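Local coordinates for regulatory protein (Bacillus megaterium, PDB 4UA1) that binds mercury(II) and probably switches, as a dimer on the mer operator, from repressing to activating transcription of the mercury resistance genes, at residues B[46-51]-B[67-72]. Residues are numbered along the deposited sequence; the frame is centred on the assembly and turned at random.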
# COMPACT_ATOMS: atom_id res chain seq x y z
N VAL B 46 26.47 5.82 0.13
CA VAL B 46 26.00 4.91 1.16
C VAL B 46 25.00 5.66 2.00
O VAL B 46 23.90 5.17 2.28
CB VAL B 46 27.15 4.39 2.02
CG1 VAL B 46 26.62 3.63 3.24
CG2 VAL B 46 28.07 3.52 1.18
N ASP B 47 25.40 6.87 2.40
CA ASP B 47 24.55 7.80 3.14
C ASP B 47 23.27 8.20 2.38
O ASP B 47 22.17 8.17 2.96
CB ASP B 47 25.38 9.03 3.55
CG ASP B 47 26.48 8.68 4.58
OD1 ASP B 47 26.34 7.64 5.27
OD2 ASP B 47 27.48 9.41 4.69
N ARG B 48 23.40 8.55 1.10
CA ARG B 48 22.23 8.96 0.32
C ARG B 48 21.25 7.80 0.20
O ARG B 48 20.04 7.98 0.24
CB ARG B 48 22.62 9.47 -1.06
CG ARG B 48 21.41 9.96 -1.83
CD ARG B 48 21.77 10.75 -3.05
NE ARG B 48 21.88 12.16 -2.71
CZ ARG B 48 21.27 13.16 -3.34
NH1 ARG B 48 20.51 12.92 -4.40
NH2 ARG B 48 21.46 14.40 -2.93
N LEU B 49 21.79 6.61 0.05
CA LEU B 49 20.98 5.42 -0.03
C LEU B 49 20.32 5.07 1.32
O LEU B 49 19.19 4.57 1.33
CB LEU B 49 21.83 4.26 -0.54
CG LEU B 49 21.14 2.97 -0.96
CD1 LEU B 49 20.09 3.30 -1.97
CD2 LEU B 49 22.16 1.97 -1.54
N HIS B 50 21.01 5.29 2.44
CA HIS B 50 20.36 5.14 3.76
C HIS B 50 19.18 6.08 3.86
O HIS B 50 18.07 5.67 4.20
CB HIS B 50 21.31 5.43 4.94
CG HIS B 50 22.13 4.25 5.35
ND1 HIS B 50 21.57 3.07 5.77
CD2 HIS B 50 23.47 4.06 5.38
CE1 HIS B 50 22.52 2.20 6.05
NE2 HIS B 50 23.69 2.78 5.82
N PHE B 51 19.46 7.34 3.54
CA PHE B 51 18.49 8.41 3.58
C PHE B 51 17.24 8.01 2.76
O PHE B 51 16.09 8.12 3.23
CB PHE B 51 19.13 9.69 3.02
CG PHE B 51 18.23 10.90 3.05
CD1 PHE B 51 17.36 11.11 4.12
CD2 PHE B 51 18.25 11.81 2.02
CE1 PHE B 51 16.53 12.22 4.15
CE2 PHE B 51 17.43 12.93 2.04
CZ PHE B 51 16.57 13.12 3.10
N LYS B 67 11.59 14.53 -6.10
CA LYS B 67 11.37 15.97 -6.01
C LYS B 67 12.19 16.56 -4.86
O LYS B 67 13.04 17.44 -5.07
CB LYS B 67 9.88 16.26 -5.82
N LEU B 68 11.97 16.01 -3.67
CA LEU B 68 12.61 16.46 -2.45
C LEU B 68 14.11 16.58 -2.65
O LEU B 68 14.70 17.60 -2.32
CB LEU B 68 12.29 15.50 -1.30
CG LEU B 68 12.94 15.61 0.09
CD1 LEU B 68 12.12 14.89 1.16
CD2 LEU B 68 14.36 15.04 0.11
N LEU B 69 14.71 15.53 -3.19
CA LEU B 69 16.14 15.54 -3.40
C LEU B 69 16.57 16.63 -4.37
O LEU B 69 17.62 17.25 -4.18
CB LEU B 69 16.62 14.17 -3.88
CG LEU B 69 16.82 13.08 -2.82
CD1 LEU B 69 17.28 11.78 -3.47
CD2 LEU B 69 17.84 13.56 -1.78
N GLY B 70 15.77 16.89 -5.41
CA GLY B 70 16.09 17.98 -6.31
C GLY B 70 16.15 19.32 -5.61
O GLY B 70 17.11 20.10 -5.78
N VAL B 71 15.12 19.58 -4.82
CA VAL B 71 15.01 20.82 -4.06
C VAL B 71 16.14 20.97 -3.04
O VAL B 71 16.87 21.97 -3.05
CB VAL B 71 13.63 20.90 -3.36
CG1 VAL B 71 13.52 22.13 -2.50
CG2 VAL B 71 12.53 20.92 -4.42
N VAL B 72 16.32 19.99 -2.16
CA VAL B 72 17.34 20.12 -1.14
C VAL B 72 18.71 20.27 -1.78
O VAL B 72 19.49 21.14 -1.40
CB VAL B 72 17.38 18.91 -0.17
CG1 VAL B 72 18.48 19.11 0.88
CG2 VAL B 72 16.03 18.70 0.51
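Leu-69 reaches from helix 62-74 toward helix 44-57 and meets two very different neighbours there, a compact example of one leucine shared between an aromatic ring and a charged group: its CD2 touches both the Phe-51 ring and the Arg-48 guanidinium, and CD1 adds a second touch on the arginine. On the tight side, CD2 lies near the ring plane of Phe-51, at the edge, 3.9 Å from CE2. The two side chains run antiparallel, passing alongside rather than meeting end on. With CG anti to the backbone N (chi1 -178°), the ring extends out from helix 44-57 toward the other helix, and its CZ comes 4.2 Å from Leu-68 CD2. Phe-51, Leu-68 and Leu-69 are all buried. Met-82 of helix 78-112 touches both Phe-51 and Leu-68, while Leu-129 of the second subunit packs on Phe-51, so the cluster lies where the DNA-binding part meets helix 78-112 and the second subunit. Both segments belong to the MerR-type helix-turn-helix family region; 46-51 and 67-72 run at 132° to one another, their axes 13.2 Å apart at closest approach, a gap filled by Arg-48 and Phe-51 from one side and the two leucines from the other. The looser side belongs to Arg-48, which is partly exposed. Its chain, bent at chi3 (-90°), brings the guanidinium up to Leu-69 from the opposite direction. CD2 of the leucine sits over one face of that group, 3.6 Å above the plane and displaced toward its rim, and CD1 approaches NH1 of Arg-48 to 3.5 Å. Methyls offer the guanidinium no acceptor, and its polar partners lie outside the two segments: NH2 forms a salt bridge with Asp-73 OD1, NH1 a weak hydrogen bond to Leu-25 O.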